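Local coordinates for adapter protein MecA 2 (Bacillus subtilis, PDB 3JTN) that targets unfolded and aggregated proteins, and the competence factor ComK, to the ClpC protease, which its C-terminal domain contacts, at residues H8-E11 with D12-Q15; T66-R69 with L70-G74; N81-E84 with T85-H89. All coordinates share one frame; numbering follows the deposited sequence.

Interaction 1. Residues H8-E11 with D12-Q15; sequences HSFE and DIIQ
D12 folds back on H8 and S9 where the loop after strand 3-7 turns into helix 10-22, and its side chain can be followed from root to tip. CB lies 3.5 Å from S9 O, the same carbonyl that accepts the backbone N-H of D12. With CG anti to the carbonyl carbon (chi1 -70°), the carboxylate is carried back along the chain. OD2 then rests 3.4 Å from H8 CB and weakly accepts two donors of S9: the backbone N at 3.3 Å and the hydroxyl OG at 3.5 Å. The imidazole of H8 meets this oxygen obliquely, and its plane is turned 45° from that of the carboxylate.

F10, the next residue, reaches one turn forward to I14. Its ring crosses the side chain of I14 at about a right angle, and I14 CD1 comes to the ring edge, 3.4 Å from CE2. F10 O is held by I14 N, 3.0 Å away, with a weaker bond from I13 N. The ring also meets Y37 edge-to-face and touches I86 of helix 82-87. With an alanine in place of F10, I14 CD1 would probably lose the ring edge it rests on and Y37 its aromatic partner, opening a gap beside I86.

The D12 carboxylate sits near the helix N-terminus, where its charge would probably suit the helix dipole. With S9 N weakly bonded to D12 OD2, the geometry at the start of helix 10-22 resembles half of a capping box; the reciprocal bond is not made, S9 OG standing 3.9 Å from D12 N.

Interaction 2. Residues T66-R69 with L70-G74; sequences TIYR and LQEYG
Helix 67-73 opens with a classic N-cap: T66 lends its carbonyl to L70 and its hydroxyl to the first turn. L70 N reaches T66 O at 3.1 Å, while T66 OG1 accepts from R69 N at 2.7 Å, a nearly straight bond that satisfies an N-H with no helical carbonyl before it. Further along, Q71 N binds I67 O and E72 N binds Y68 O.

On the outer side, i to i+4 and i to i+5 pairs carry the side-chain contact. R69 sends its guanidinium over one face of the Y73 ring, CZ lying 4.5 Å from the centroid in a cation-pi contact. The two planes stand almost perpendicular, 82° apart, so the guanidinium presents an edge to the ring rather than stacking on it; the modelled closeness of its NH1 is doubtful. A bend at chi2 (72°) in the chain of R69 swings the group back to the ring. Y68 comes to the edge of the same ring, CE2 to CE2 of Y73 at 3.7 Å, with the two ring planes oblique to each other. One water bonds to both phenol oxygens, Y68 OH and Y73 OH, and so ties the outer ends of the rings. E72 CB lies over a face of the Y68 ring. Q71, extended beyond CG, lies back over the first turn because CG sits between its backbone N and carbonyl carbon (chi1 81°). Its NE2 is 3.6 Å from I67 CG1, the two side chains crossing at about a right angle.

The other side of the helix is apolar: L70 and I67 press on I4 and Y31, and L70 also on F38. Outward polar and aromatic residues with inward aliphatic ones make this a short amphipathic helix laid against an antiparallel sheet.

Interaction 3. Residues N81-E84 with T85-H89; sequences NAVE and TIQTH
T85 grips the carbonyl of N81 twice. Its backbone N reaches N81 O at 2.8 Å, nearly in line with the carbonyl bond, and its hydroxyl OG1 gives a second bond to the same oxygen at 2.9 Å. The hydroxyl approaches from well above the carbonyl plane, 52° out of it, and so leaves the in-line approach to the N-H. What sends it there is the first torsion: with OG1 anti to the carbonyl carbon and beside the backbone N (chi1 -70°), the hydroxyl points back down the helix toward the residue four places earlier. Two donors thus share one acceptor at the N-cap position.

The next rungs are ordinary alpha-helical bonds, I86 N to A82 O at 2.9 Å and Q87 N to V83 O at 2.8 Å. Beside the latter, V83 and Q87 lie side by side and point the same way, V83 CG1 meeting Q87 CG at 3.8 Å.

A82 to Q87 form helix 82-87, a single short helix that closes the chain of this C-terminal MecA domain and packs beside helix 10-22. V83 touches L20, I86 fits against I13 and S17, and Q87 also reaches S17 while its NE2 makes a weak bond to E18 OE2. T85 and I86 touch M78 of strand 75-78, from which the helix follows.

Its beginning is fixed from outside as well, since A82 and V83 make backbone hydrogen bonds with G28 and G27. Toward its other end the bonding slackens: T88 N makes a weak bond to E84 O, T88 is the first residue to leave helical angles, and H89 N turns to I86 O at 2.9 Å.

Interactions 1 and 3 adjoin, their centres 12 Å apart, and they meet mainly at I86. I86 CD1 lies 3.7 Å from I13 CG2 and 3.8 Å from F10 CZ, so one isoleucine of helix 82-87 packs against the first turn of helix 10-22. Interaction 2 stands apart: its centre is about 20 Å from that of interaction 1 and about 22 Å from that of interaction 3, with nearest atoms about 10 and 11 Å away. L70 meets F38, whereas F10 meets Y37, the residue just before it on strand 36-41. Strand side chains alternate, which is consistent with helices on opposite faces of the sheet in this ClpC-interacting domain.

Interaction 1. Residues H8-E11 with D12-Q15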
loop_
_atom_site.group_PDB
_atom_site.type_symbol
_atom_site.label_atom_id
_atom_site.label_comp_id
_atom_site.label_asym_id
_atom_site.label_seq_id
_atom_site.Cartn_x
_atom_site.Cartn_y
_atom_site.Cartn_z
ATOM N N HIS A 8 -0.929 1.242 -10.637
ATOM C CA HIS A 8 -0.541 1.205 -12.030
ATOM C C HIS A 8 0.945 0.870 -12.109
ATOM O O HIS A 8 1.342 -0.078 -12.785
ATOM C CB HIS A 8 -0.848 2.539 -12.705
ATOM C CG HIS A 8 -0.252 2.663 -14.067
ATOM N ND1 HIS A 8 -0.581 1.812 -15.099
ATOM C CD2 HIS A 8 0.663 3.528 -14.564
ATOM C CE1 HIS A 8 0.104 2.149 -16.178
ATOM N NE2 HIS A 8 0.864 3.188 -15.880
ATOM N N SER A 9 1.758 1.640 -11.394
ATOM C CA SER A 9 3.186 1.367 -11.314
ATOM C C SER A 9 3.689 1.512 -9.888
ATOM O O SER A 9 3.020 2.110 -9.048
ATOM C CB SER A 9 3.970 2.303 -12.237
ATOM O OG SER A 9 3.672 3.653 -11.952
ATOM N N PHE A 10 4.872 0.966 -9.617
ATOM C CA PHE A 10 5.464 1.075 -8.292
ATOM C C PHE A 10 5.697 2.539 -7.909
ATOM O O PHE A 10 5.761 2.881 -6.730
ATOM C CB PHE A 10 6.779 0.293 -8.202
ATOM C CG PHE A 10 7.375 0.292 -6.823
ATOM C CD1 PHE A 10 6.969 -0.636 -5.881
ATOM C CD2 PHE A 10 8.305 1.248 -6.454
ATOM C CE1 PHE A 10 7.497 -0.623 -4.608
ATOM C CE2 PHE A 10 8.835 1.264 -5.177
ATOM C CZ PHE A 10 8.430 0.329 -4.256
ATOM N N GLU A 11 5.819 3.406 -8.906
ATOM C CA GLU A 11 5.993 4.827 -8.636
ATOM C C GLU A 11 4.775 5.438 -7.942
ATOM O O GLU A 11 4.914 6.355 -7.134
ATOM C CB GLU A 11 6.333 5.598 -9.916
ATOM C CG GLU A 11 7.803 5.531 -10.286
ATOM C CD GLU A 11 8.120 6.306 -11.551
ATOM O OE1 GLU A 11 7.195 6.539 -12.359
ATOM O OE2 GLU A 11 9.296 6.680 -11.738
ATOM N N ASP A 12 3.581 4.944 -8.256
ATOM C CA ASP A 12 2.383 5.452 -7.596
ATOM C C ASP A 12 2.440 5.086 -6.120
ATOM O O ASP A 12 1.877 5.779 -5.275
ATOM C CB ASP A 12 1.117 4.899 -8.256
ATOM C CG ASP A 12 0.883 5.469 -9.656
ATOM O OD1 ASP A 12 0.926 6.714 -9.808
ATOM O OD2 ASP A 12 0.650 4.679 -10.601
ATOM N N ILE A 13 3.143 4.000 -5.808
ATOM C CA ILE A 13 3.331 3.608 -4.414
ATOM C C ILE A 13 4.398 4.477 -3.789
ATOM O O ILE A 13 4.305 4.819 -2.624
ATOM C CB ILE A 13 3.690 2.112 -4.257
ATOM C CG1 ILE A 13 2.572 1.226 -4.827
ATOM C CG2 ILE A 13 3.898 1.751 -2.780
ATOM C CD1 ILE A 13 2.769 -0.274 -4.530
ATOM N N ILE A 14 5.407 4.871 -4.564
ATOM C CA ILE A 14 6.443 5.732 -4.000
ATOM C C ILE A 14 5.836 7.079 -3.661
ATOM O O ILE A 14 6.038 7.620 -2.575
ATOM C CB ILE A 14 7.641 5.892 -4.941
ATOM C CG1 ILE A 14 8.521 4.643 -4.876
ATOM C CG2 ILE A 14 8.464 7.112 -4.550
ATOM C CD1 ILE A 14 9.456 4.497 -6.042
ATOM N N GLN A 15 5.061 7.599 -4.599
ATOM C CA GLN A 15 4.380 8.865 -4.437
ATOM C C GLN A 15 3.366 8.799 -3.290
ATOM O O GLN A 15 3.359 9.627 -2.384
ATOM C CB GLN A 15 3.682 9.186 -5.751
ATOM C CG GLN A 15 4.641 9.684 -6.830
ATOM C CD GLN A 15 4.003 9.763 -8.208
ATOM O OE1 GLN A 15 3.074 9.017 -8.524
ATOM N NE2 GLN A 15 4.515 10.662 -9.044
#

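Interaction 2. Residues T66-R69 with L70-G74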
loop_
_atom_site.group_PDB
_atom_site.type_symbol
_atom_site.label_atom_id
_atom_site.label_comp_id
_atom_site.label_asym_id
_atom_site.label_seq_id
_atom_site.Cartn_x
_atom_site.Cartn_y
_atom_site.Cartn_z
ATOM N N THR A 66 -7.647 -10.971 -2.490
ATOM C CA THR A 66 -7.576 -11.189 -1.058
ATOM C C THR A 66 -6.119 -11.046 -0.644
ATOM O O THR A 66 -5.215 -11.130 -1.489
ATOM C CB THR A 66 -8.112 -12.572 -0.685
ATOM O OG1 THR A 66 -7.283 -13.588 -1.269
ATOM C CG2 THR A 66 -9.522 -12.727 -1.210
ATOM N N ILE A 67 -5.877 -10.798 0.640
ATOM C CA ILE A 67 -4.504 -10.775 1.142
ATOM C C ILE A 67 -3.974 -12.198 1.094
ATOM O O ILE A 67 -2.767 -12.418 0.993
ATOM C CB ILE A 67 -4.414 -10.252 2.589
ATOM C CG1 ILE A 67 -2.955 -10.012 2.988
ATOM C CG2 ILE A 67 -5.070 -11.232 3.558
ATOM C CD1 ILE A 67 -2.382 -8.705 2.474
ATOM N N TYR A 68 -4.895 -13.159 1.171
ATOM C CA TYR A 68 -4.550 -14.573 1.022
ATOM C C TYR A 68 -3.965 -14.829 -0.362
ATOM O O TYR A 68 -2.881 -15.397 -0.496
ATOM C CB TYR A 68 -5.765 -15.480 1.250
ATOM C CG TYR A 68 -5.438 -16.935 0.986
ATOM C CD1 TYR A 68 -4.841 -17.715 1.962
ATOM C CD2 TYR A 68 -5.676 -17.506 -0.257
ATOM C CE1 TYR A 68 -4.510 -19.038 1.721
ATOM C CE2 TYR A 68 -5.355 -18.824 -0.510
ATOM C CZ TYR A 68 -4.769 -19.588 0.481
ATOM O OH TYR A 68 -4.441 -20.904 0.241
ATOM N N ARG A 69 -4.687 -14.408 -1.394
ATOM C CA ARG A 69 -4.204 -14.551 -2.759
ATOM C C ARG A 69 -2.836 -13.900 -2.906
ATOM O O ARG A 69 -1.946 -14.430 -3.581
ATOM C CB ARG A 69 -5.177 -13.910 -3.744
ATOM C CG ARG A 69 -4.928 -14.313 -5.192
ATOM C CD ARG A 69 -5.346 -15.760 -5.427
ATOM N NE ARG A 69 -5.331 -16.126 -6.843
ATOM C CZ ARG A 69 -4.414 -16.907 -7.409
ATOM N NH1 ARG A 69 -3.427 -17.413 -6.681
ATOM N NH2 ARG A 69 -4.484 -17.187 -8.704
ATOM N N LEU A 70 -2.678 -12.745 -2.270
ATOM C CA LEU A 70 -1.430 -11.995 -2.344
ATOM C C LEU A 70 -0.293 -12.624 -1.532
ATOM O O LEU A 70 0.863 -12.559 -1.931
ATOM C CB LEU A 70 -1.646 -10.536 -1.909
ATOM C CG LEU A 70 -2.325 -9.602 -2.923
ATOM C CD1 LEU A 70 -2.398 -8.163 -2.407
ATOM C CD2 LEU A 70 -1.615 -9.641 -4.264
ATOM N N GLN A 71 -0.612 -13.225 -0.396
ATOM C CA GLN A 71 0.441 -13.745 0.469
ATOM C C GLN A 71 0.885 -15.164 0.112
ATOM O O GLN A 71 2.032 -15.539 0.349
ATOM C CB GLN A 71 0.005 -13.692 1.927
ATOM C CG GLN A 71 -0.888 -14.837 2.326
ATOM C CD GLN A 71 -1.774 -14.477 3.490
ATOM O OE1 GLN A 71 -2.543 -15.306 3.981
ATOM N NE2 GLN A 71 -1.679 -13.225 3.938
ATOM N N GLU A 72 -0.011 -15.958 -0.453
ATOM C CA GLU A 72 0.359 -17.321 -0.801
ATOM C C GLU A 72 0.810 -17.411 -2.253
ATOM O O GLU A 72 1.539 -18.326 -2.627
ATOM C CB GLU A 72 -0.790 -18.295 -0.521
ATOM C CG GLU A 72 -0.532 -19.727 -1.004
ATOM C CD GLU A 72 0.579 -20.435 -0.235
ATOM O OE1 GLU A 72 1.506 -20.994 -0.875
ATOM O OE2 GLU A 72 0.521 -20.438 1.012
ATOM N N TYR A 73 0.398 -16.445 -3.066
ATOM C CA TYR A 73 0.682 -16.503 -4.496
ATOM C C TYR A 73 1.393 -15.260 -5.062
ATOM O O TYR A 73 1.885 -15.283 -6.189
ATOM C CB TYR A 73 -0.603 -16.798 -5.275
ATOM C CG TYR A 73 -1.343 -18.020 -4.770
ATOM C CD1 TYR A 73 -1.085 -19.278 -5.295
ATOM C CD2 TYR A 73 -2.297 -17.916 -3.764
ATOM C CE1 TYR A 73 -1.759 -20.401 -4.836
ATOM C CE2 TYR A 73 -2.976 -19.031 -3.300
ATOM C CZ TYR A 73 -2.704 -20.270 -3.840
ATOM O OH TYR A 73 -3.373 -21.383 -3.380
ATOM N N GLY A 74 1.453 -14.186 -4.282
ATOM C CA GLY A 74 2.129 -12.975 -4.719
ATOM C C GLY A 74 3.555 -12.890 -4.204
ATOM O O GLY A 74 3.992 -13.729 -3.418
HETATM O O HOH W 1 -5.805 -22.183 -1.468
#

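Interaction 3. Residues N81-E84 with T85-H89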
loop_
_atom_site.group_PDB
_atom_site.type_symbol
_atom_site.label_atom_id
_atom_site.label_comp_id
_atom_site.label_asym_id
_atom_site.label_seq_id
_atom_site.Cartn_x
_atom_site.Cartn_y
_atom_site.Cartn_z
ATOM N N ASN A 81 6.618 -2.374 6.507
ATOM C CA ASN A 81 7.401 -1.140 6.539
ATOM C C ASN A 81 7.543 -0.510 5.161
ATOM O O ASN A 81 8.489 0.225 4.901
ATOM C CB ASN A 81 8.779 -1.383 7.153
ATOM C CG ASN A 81 9.539 -2.486 6.449
ATOM O OD1 ASN A 81 9.112 -2.978 5.401
ATOM N ND2 ASN A 81 10.675 -2.880 7.020
ATOM N N ALA A 82 6.590 -0.804 4.283
ATOM C CA ALA A 82 6.575 -0.245 2.929
ATOM C C ALA A 82 6.851 1.256 2.878
ATOM O O ALA A 82 7.769 1.708 2.181
ATOM C CB ALA A 82 5.253 -0.540 2.268
ATOM N N VAL A 83 6.042 2.033 3.594
ATOM C CA VAL A 83 6.132 3.485 3.487
ATOM C C VAL A 83 7.454 3.986 4.028
ATOM O O VAL A 83 8.048 4.904 3.475
ATOM C CB VAL A 83 5.012 4.200 4.238
ATOM C CG1 VAL A 83 5.322 5.681 4.314
ATOM C CG2 VAL A 83 3.667 3.960 3.560
ATOM N N GLU A 84 7.926 3.384 5.112
ATOM C CA GLU A 84 9.125 3.892 5.734
ATOM C C GLU A 84 10.348 3.459 4.941
ATOM O O GLU A 84 11.325 4.191 4.867
ATOM C CB GLU A 84 9.236 3.446 7.186
ATOM C CG GLU A 84 10.072 2.226 7.407
ATOM C CD GLU A 84 10.982 2.391 8.599
ATOM O OE1 GLU A 84 12.069 2.986 8.434
ATOM O OE2 GLU A 84 10.609 1.934 9.699
ATOM N N THR A 85 10.282 2.273 4.347
ATOM C CA THR A 85 11.329 1.799 3.453
ATOM C C THR A 85 11.453 2.715 2.247
ATOM O O THR A 85 12.543 3.096 1.856
ATOM C CB THR A 85 11.021 0.397 2.947
ATOM O OG1 THR A 85 11.162 -0.532 4.024
ATOM C CG2 THR A 85 11.976 0.024 1.811
ATOM N N ILE A 86 10.318 3.061 1.659
ATOM C CA ILE A 86 10.291 3.956 0.517
ATOM C C ILE A 86 10.736 5.357 0.903
ATOM O O ILE A 86 11.634 5.917 0.283
ATOM C CB ILE A 86 8.893 4.023 -0.082
ATOM C CG1 ILE A 86 8.573 2.709 -0.793
ATOM C CG2 ILE A 86 8.789 5.186 -1.045
ATOM C CD1 ILE A 86 7.231 2.702 -1.490
ATOM N N GLN A 87 10.110 5.922 1.930
ATOM C CA GLN A 87 10.414 7.290 2.325
ATOM C C GLN A 87 11.853 7.412 2.752
ATOM O O GLN A 87 12.434 8.491 2.684
ATOM C CB GLN A 87 9.500 7.766 3.447
ATOM C CG GLN A 87 8.091 7.976 3.001
ATOM C CD GLN A 87 8.004 8.949 1.860
ATOM O OE1 GLN A 87 7.725 8.563 0.726
ATOM N NE2 GLN A 87 8.254 10.221 2.145
ATOM N N THR A 88 12.430 6.299 3.188
ATOM C CA THR A 88 13.795 6.319 3.684
ATOM C C THR A 88 14.791 6.284 2.526
ATOM O O THR A 88 16.000 6.194 2.738
ATOM C CB THR A 88 14.051 5.166 4.669
ATOM O OG1 THR A 88 15.049 5.555 5.619
ATOM C CG2 THR A 88 14.491 3.908 3.938
ATOM N N HIS A 89 14.272 6.370 1.302
ATOM C CA HIS A 89 15.108 6.380 0.099
ATOM C C HIS A 89 14.728 7.541 -0.812
ATOM O O HIS A 89 15.586 8.176 -1.414
ATOM C CB HIS A 89 14.962 5.064 -0.682
ATOM C CG HIS A 89 15.604 3.886 -0.017
ATOM N ND1 HIS A 89 16.946 3.603 -0.141
ATOM C CD2 HIS A 89 15.085 2.914 0.768
ATOM C CE1 HIS A 89 17.230 2.512 0.548
ATOM N NE2 HIS A 89 16.116 2.072 1.107
#